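Local coordinates for protein Cry23AA1 (Bacillus thuringiensis, PDB 4RHZ) that probably acts as a pore-forming insecticidal toxin of the aerolysin type, binding zinc and forming a binary complex with the smaller protein Cry37Aa1, at residues Val71-Thr76 and Val148-Ile153; His132-Ser137 and Tyr152-Gly157. All blocks are in the same frame, centred on the assembly; numbering follows the deposited sequence.

Contact 1: Val71-Thr76 and Val148-Ile153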
loop_
_atom_site.group_PDB
_atom_site.type_symbol
_atom_site.label_atom_id
_atom_site.label_comp_id
_atom_site.label_asym_id
_atom_site.label_seq_id
_atom_site.Cartn_x
_atom_site.Cartn_y
_atom_site.Cartn_z
ATOM N N VAL A 71 -30.044 -2.748 2.775
ATOM C CA VAL A 71 -29.031 -3.605 2.067
ATOM C C VAL A 71 -27.817 -3.857 2.977
ATOM O O VAL A 71 -27.277 -2.923 3.582
ATOM C CB VAL A 71 -28.543 -3.019 0.703
ATOM C CG1 VAL A 71 -29.657 -3.088 -0.348
ATOM C CG2 VAL A 71 -28.107 -1.573 0.854
ATOM N N SER A 72 -27.425 -5.125 3.038
ATOM C CA SER A 72 -26.457 -5.631 3.961
ATOM C C SER A 72 -25.436 -6.375 3.148
ATOM O O SER A 72 -25.805 -7.163 2.263
ATOM C CB SER A 72 -27.081 -6.714 4.870
ATOM O OG SER A 72 -27.956 -6.098 5.757
ATOM N N PHE A 73 -24.188 -6.223 3.545
ATOM C CA PHE A 73 -23.074 -6.846 2.851
ATOM C C PHE A 73 -22.144 -7.473 3.848
ATOM O O PHE A 73 -21.942 -6.971 4.970
ATOM C CB PHE A 73 -22.290 -5.789 2.097
ATOM C CG PHE A 73 -23.063 -5.152 1.010
ATOM C CD1 PHE A 73 -23.603 -3.882 1.177
ATOM C CD2 PHE A 73 -23.255 -5.817 -0.170
ATOM C CE1 PHE A 73 -24.314 -3.276 0.140
ATOM C CE2 PHE A 73 -23.972 -5.233 -1.216
ATOM C CZ PHE A 73 -24.497 -3.946 -1.058
ATOM N N THR A 74 -21.559 -8.558 3.425
ATOM C CA THR A 74 -20.519 -9.118 4.207
ATOM C C THR A 74 -19.313 -9.489 3.340
ATOM O O THR A 74 -19.459 -9.976 2.226
ATOM C CB THR A 74 -21.077 -10.282 5.013
ATOM O OG1 THR A 74 -20.287 -10.417 6.187
ATOM C CG2 THR A 74 -21.081 -11.585 4.215
ATOM N N TRP A 75 -18.115 -9.268 3.864
ATOM C CA TRP A 75 -16.942 -9.724 3.154
ATOM C C TRP A 75 -15.775 -10.119 4.073
ATOM O O TRP A 75 -15.478 -9.441 5.059
ATOM C CB TRP A 75 -16.501 -8.671 2.144
ATOM C CG TRP A 75 -15.620 -9.229 1.099
ATOM C CD1 TRP A 75 -15.964 -10.108 0.100
ATOM C CD2 TRP A 75 -14.219 -8.965 0.948
ATOM N NE1 TRP A 75 -14.844 -10.405 -0.673
ATOM C CE2 TRP A 75 -13.767 -9.712 -0.167
ATOM C CE3 TRP A 75 -13.305 -8.155 1.642
ATOM C CZ2 TRP A 75 -12.430 -9.670 -0.606
ATOM C CZ3 TRP A 75 -11.967 -8.113 1.208
ATOM C CH2 TRP A 75 -11.543 -8.862 0.096
ATOM N N THR A 76 -15.142 -11.237 3.765
ATOM C CA THR A 76 -14.014 -11.701 4.576
ATOM C C THR A 76 -12.720 -11.563 3.771
ATOM O O THR A 76 -12.572 -12.174 2.730
ATOM C CB THR A 76 -14.207 -13.123 5.144
ATOM O OG1 THR A 76 -14.686 -13.969 4.101
ATOM C CG2 THR A 76 -15.206 -13.130 6.241
ATOM N N VAL A 148 -32.369 0.884 -7.544
ATOM C CA VAL A 148 -31.179 1.264 -6.862
ATOM C C VAL A 148 -30.166 0.109 -7.104
ATOM O O VAL A 148 -30.532 -1.101 -7.120
ATOM C CB VAL A 148 -31.589 1.577 -5.424
ATOM C CG1 VAL A 148 -31.015 0.719 -4.440
ATOM C CG2 VAL A 148 -31.477 3.047 -5.115
ATOM N N GLU A 149 -28.927 0.482 -7.388
ATOM C CA GLU A 149 -27.821 -0.482 -7.357
ATOM C C GLU A 149 -26.945 -0.062 -6.189
ATOM O O GLU A 149 -26.400 1.074 -6.221
ATOM C CB GLU A 149 -27.003 -0.431 -8.651
ATOM C CG GLU A 149 -27.475 -1.433 -9.715
ATOM C CD GLU A 149 -26.994 -1.132 -11.142
ATOM O OE1 GLU A 149 -26.083 -0.305 -11.320
ATOM O OE2 GLU A 149 -27.549 -1.704 -12.105
ATOM N N ALA A 150 -26.852 -0.925 -5.166
ATOM C CA ALA A 150 -26.003 -0.621 -4.020
ATOM C C ALA A 150 -24.779 -1.537 -4.211
ATOM O O ALA A 150 -24.903 -2.797 -4.197
ATOM C CB ALA A 150 -26.706 -0.877 -2.651
ATOM N N ALA A 151 -23.645 -0.914 -4.499
ATOM C CA ALA A 151 -22.376 -1.692 -4.735
ATOM C C ALA A 151 -21.507 -1.617 -3.462
ATOM O O ALA A 151 -21.321 -0.562 -2.886
ATOM C CB ALA A 151 -21.623 -1.129 -5.972
ATOM N N TYR A 152 -20.978 -2.745 -3.035
ATOM C CA TYR A 152 -20.086 -2.779 -1.863
ATOM C C TYR A 152 -18.638 -2.620 -2.332
ATOM O O TYR A 152 -18.151 -3.391 -3.179
ATOM C CB TYR A 152 -20.295 -4.145 -1.159
ATOM C CG TYR A 152 -19.738 -4.241 0.229
ATOM C CD1 TYR A 152 -19.869 -3.175 1.122
ATOM C CD2 TYR A 152 -19.178 -5.434 0.688
ATOM C CE1 TYR A 152 -19.415 -3.288 2.415
ATOM C CE2 TYR A 152 -18.685 -5.534 1.986
ATOM C CZ TYR A 152 -18.817 -4.494 2.816
ATOM O OH TYR A 152 -18.407 -4.613 4.094
ATOM N N ILE A 153 -17.978 -1.586 -1.819
ATOM C CA ILE A 153 -16.638 -1.197 -2.245
ATOM C C ILE A 153 -15.676 -1.444 -1.061
ATOM O O ILE A 153 -15.964 -0.981 0.066
ATOM C CB ILE A 153 -16.499 0.347 -2.521
ATOM C CG1 ILE A 153 -17.227 0.887 -3.790
ATOM C CG2 ILE A 153 -15.067 0.713 -2.727
ATOM C CD1 ILE A 153 -17.771 -0.130 -4.687
#

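Contact 2: His132-Ser137 and Tyr152-Gly157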
loop_
_atom_site.group_PDB
_atom_site.type_symbol
_atom_site.label_atom_id
_atom_site.label_comp_id
_atom_site.label_asym_id
_atom_site.label_seq_id
_atom_site.Cartn_x
_atom_site.Cartn_y
_atom_site.Cartn_z
ATOM N N HIS A 132 -10.281 -10.934 8.144
ATOM C CA HIS A 132 -11.160 -9.958 8.725
ATOM C C HIS A 132 -12.507 -10.024 8.000
ATOM O O HIS A 132 -12.588 -10.293 6.796
ATOM C CB HIS A 132 -10.508 -8.571 8.762
ATOM C CG HIS A 132 -9.597 -8.369 9.940
ATOM N ND1 HIS A 132 -9.958 -8.703 11.231
ATOM C CD2 HIS A 132 -8.332 -7.892 10.021
ATOM C CE1 HIS A 132 -8.964 -8.424 12.056
ATOM N NE2 HIS A 132 -7.972 -7.923 11.347
ATOM N N THR A 133 -13.572 -9.886 8.772
ATOM C CA THR A 133 -14.918 -9.977 8.214
ATOM C C THR A 133 -15.457 -8.571 8.285
ATOM O O THR A 133 -15.646 -8.037 9.386
ATOM C CB THR A 133 -15.812 -10.963 9.003
ATOM O OG1 THR A 133 -15.278 -12.281 8.835
ATOM C CG2 THR A 133 -17.278 -10.955 8.447
ATOM N N TRP A 134 -15.589 -7.952 7.115
ATOM C CA TRP A 134 -16.279 -6.661 6.971
ATOM C C TRP A 134 -17.799 -6.955 6.922
ATOM O O TRP A 134 -18.220 -7.904 6.311
ATOM C CB TRP A 134 -15.819 -5.946 5.682
ATOM C CG TRP A 134 -14.350 -5.609 5.692
ATOM C CD1 TRP A 134 -13.325 -6.476 5.482
ATOM C CD2 TRP A 134 -13.747 -4.325 5.941
ATOM N NE1 TRP A 134 -12.116 -5.820 5.602
ATOM C CE2 TRP A 134 -12.345 -4.500 5.873
ATOM C CE3 TRP A 134 -14.250 -3.068 6.239
ATOM C CZ2 TRP A 134 -11.431 -3.459 6.105
ATOM C CZ3 TRP A 134 -13.365 -2.028 6.454
ATOM C CH2 TRP A 134 -11.952 -2.239 6.395
ATOM N N SER A 135 -18.594 -6.185 7.642
ATOM C CA SER A 135 -20.045 -6.289 7.524
ATOM C C SER A 135 -20.679 -4.898 7.595
ATOM O O SER A 135 -20.368 -4.104 8.464
ATOM C CB SER A 135 -20.604 -7.259 8.584
ATOM O OG SER A 135 -20.119 -8.582 8.336
ATOM N N ASP A 136 -21.542 -4.578 6.658
ATOM C CA ASP A 136 -22.040 -3.237 6.657
ATOM C C ASP A 136 -23.495 -3.300 6.187
ATOM O O ASP A 136 -23.880 -4.207 5.411
ATOM C CB ASP A 136 -21.199 -2.400 5.657
ATOM C CG ASP A 136 -19.777 -2.032 6.182
ATOM O OD1 ASP A 136 -18.765 -2.579 5.635
ATOM O OD2 ASP A 136 -19.669 -1.166 7.083
ATOM N N SER A 137 -24.298 -2.328 6.604
ATOM C CA SER A 137 -25.643 -2.227 6.053
ATOM C C SER A 137 -26.164 -0.847 6.202
ATOM O O SER A 137 -25.641 -0.046 6.980
ATOM C CB SER A 137 -26.605 -3.219 6.672
ATOM O OG SER A 137 -26.699 -2.916 8.002
ATOM N N TYR A 152 -20.978 -2.745 -3.035
ATOM C CA TYR A 152 -20.086 -2.779 -1.863
ATOM C C TYR A 152 -18.638 -2.620 -2.332
ATOM O O TYR A 152 -18.151 -3.391 -3.179
ATOM C CB TYR A 152 -20.295 -4.145 -1.159
ATOM C CG TYR A 152 -19.738 -4.241 0.229
ATOM C CD1 TYR A 152 -19.869 -3.175 1.122
ATOM C CD2 TYR A 152 -19.178 -5.434 0.688
ATOM C CE1 TYR A 152 -19.415 -3.288 2.415
ATOM C CE2 TYR A 152 -18.685 -5.534 1.986
ATOM C CZ TYR A 152 -18.817 -4.494 2.816
ATOM O OH TYR A 152 -18.407 -4.613 4.094
ATOM N N ILE A 153 -17.978 -1.586 -1.819
ATOM C CA ILE A 153 -16.638 -1.197 -2.245
ATOM C C ILE A 153 -15.676 -1.444 -1.061
ATOM O O ILE A 153 -15.964 -0.981 0.066
ATOM C CB ILE A 153 -16.499 0.347 -2.521
ATOM C CG1 ILE A 153 -17.227 0.887 -3.790
ATOM C CG2 ILE A 153 -15.067 0.713 -2.727
ATOM C CD1 ILE A 153 -17.771 -0.130 -4.687
ATOM N N ILE A 154 -14.553 -2.148 -1.297
ATOM C CA ILE A 154 -13.491 -2.266 -0.276
ATOM C C ILE A 154 -12.255 -1.475 -0.753
ATOM O O ILE A 154 -11.780 -1.663 -1.889
ATOM C CB ILE A 154 -13.234 -3.747 0.095
ATOM C CG1 ILE A 154 -12.593 -3.895 1.489
ATOM C CG2 ILE A 154 -12.424 -4.454 -0.952
ATOM C CD1 ILE A 154 -11.330 -3.160 1.661
ATOM N N GLN A 155 -11.801 -0.554 0.071
ATOM C CA GLN A 155 -10.690 0.258 -0.251
ATOM C C GLN A 155 -9.389 -0.391 0.323
ATOM O O GLN A 155 -9.183 -0.410 1.525
ATOM C CB GLN A 155 -10.897 1.667 0.284
ATOM C CG GLN A 155 -9.825 2.583 -0.080
ATOM C CD GLN A 155 -10.131 3.997 0.262
ATOM O OE1 GLN A 155 -9.514 4.585 1.159
ATOM N NE2 GLN A 155 -11.119 4.580 -0.452
ATOM N N ASN A 156 -8.555 -0.891 -0.577
ATOM C CA ASN A 156 -7.286 -1.553 -0.285
ATOM C C ASN A 156 -6.096 -0.653 -0.285
ATOM O O ASN A 156 -5.981 0.217 -1.155
ATOM C CB ASN A 156 -7.030 -2.647 -1.301
ATOM C CG ASN A 156 -7.246 -3.972 -0.704
ATOM O OD1 ASN A 156 -8.416 -4.458 -0.585
ATOM N ND2 ASN A 156 -6.120 -4.585 -0.202
ATOM N N GLY A 157 -5.221 -0.855 0.696
ATOM C CA GLY A 157 -3.887 -0.195 0.717
ATOM C C GLY A 157 -2.749 -1.222 0.822
ATOM O O GLY A 157 -2.928 -2.267 1.444
#

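Contact 1: Val71-Thr76 and Val148-Ile153
The rings of F73 and Y152 lie nearly parallel (planes at 6°) but are slid apart, with centroids 4.8 Å from each other, so ring-on-ring overlap is slight. Each ring is instead covered by the other residue's methylene. F73 CB sits almost on the normal above the middle of the Y152 ring, 3.4 Å from its centroid, while Y152 CB lies over the F73 face, offset toward the rim and 3.7 Å from that centroid. Both are CH-pi contacts. The two side chains run past each other in opposite directions; with Y152 CG anti to its backbone N (chi1 -166°), the phenol leans back over the root of F73. At the ring edges, F73 CZ reaches the A150 carbonyl, 3.4 Å from A150 O and close to the ring plane. W75 CB adjoins the rim of Y152 at CE2 (3.8 Å), and its indole then heads away from the opposite strand. V71 CG2 extends the apolar row onto A150 CB at 3.8 Å.

No hydrogen bond joins the segments. Their axes approach to 8.5 Å and run roughly parallel, 25° apart, as strands facing each other across two packed layers of the long beta structure of this aerolysin-family toxin. Backbone pairing lies elsewhere: 71-76 pairs with strand 126-142 (F73 with D136, W75 with W134), whereas 148-153 pairs with strands 50-61 and 211-235 (V148 with V59, E149 with T232). The Y152 hydroxyl passes beyond 71-76 to bond D136 on strand 126-142. Cohesion between these two segments is therefore largely dispersive, and the F73 ring edge near A150 O probably adds a weak electrostatic term.

Contact 2: His132-Ser137 and Tyr152-Gly157
Y152 and D136 make the one polar link between these segments: the phenol OH donates to D136 OD1 at 2.6 Å, using the anti lone pair of that oxygen, the one turned away from OD2. OD1 lies at the edge of the phenol, in its plane, but the carboxylate itself is turned 61° from the ring, and the two side chains cross at about a right angle. D136 CB, lying out of the ring plane, comes within 3.8 Å of Y152 CE1. The hydroxyl also rests against the methylene of the tryptophan two residues earlier, W134 CB to Y152 OH being 3.3 Å. Further along, I154 CG1 lies over one face of the W134 indole, 4.4 Å from W134 CE2; I154 has two modelled conformers, so this looser contact is less certain.

These residues project into the interior from two antiparallel-leaning strands, 138° apart in direction and 9.8 Å between axes at their closest. That spacing is too wide for strand pairing, and side chains bridge the two layers of the aerolysin-type beta structure, where D136 is buried.

In the second shell, S227 OG on strand 211-235 also bonds D136 OD1, and S253 OG bonds D136 OD2. Three hydroxyl partners thus hold the carboxylate's rotation and would probably stabilise its negative charge. Backbone pairing of W134 with W75 and of D136 with F73 fixes where 132-137 lies, while T74 OG1 bonds W134 O at the outer side. Farther out, H132 binds the zinc ion together with H79 and E130, about 8 Å from the W134 side chain, and on the other strand Q155 packs on V104 of the Cry37Aa1 chain.

Overall arrangement
The centres of the two contacts are about 9 Å apart, on the same side of the chain's centre. Along the chain the order is 71-76, 132-137, then 148-157, where both contacts end on strand 146-179 and share Y152 and I153. Strands 67-90 and 126-142 are antiparallel neighbours in one sheet, joined directly between the contacts by probable backbone hydrogen bonds such as F73 N to D136 O (2.8 Å). Strand 146-179 packs across this antiparallel pair, and Y152 serves both contacts because it faces two adjacent strands of the other layer. Strands 67-90 and 126-142 also carry all three zinc ligands, and the W134 end of the packing lies about 8 Å from the zinc ion.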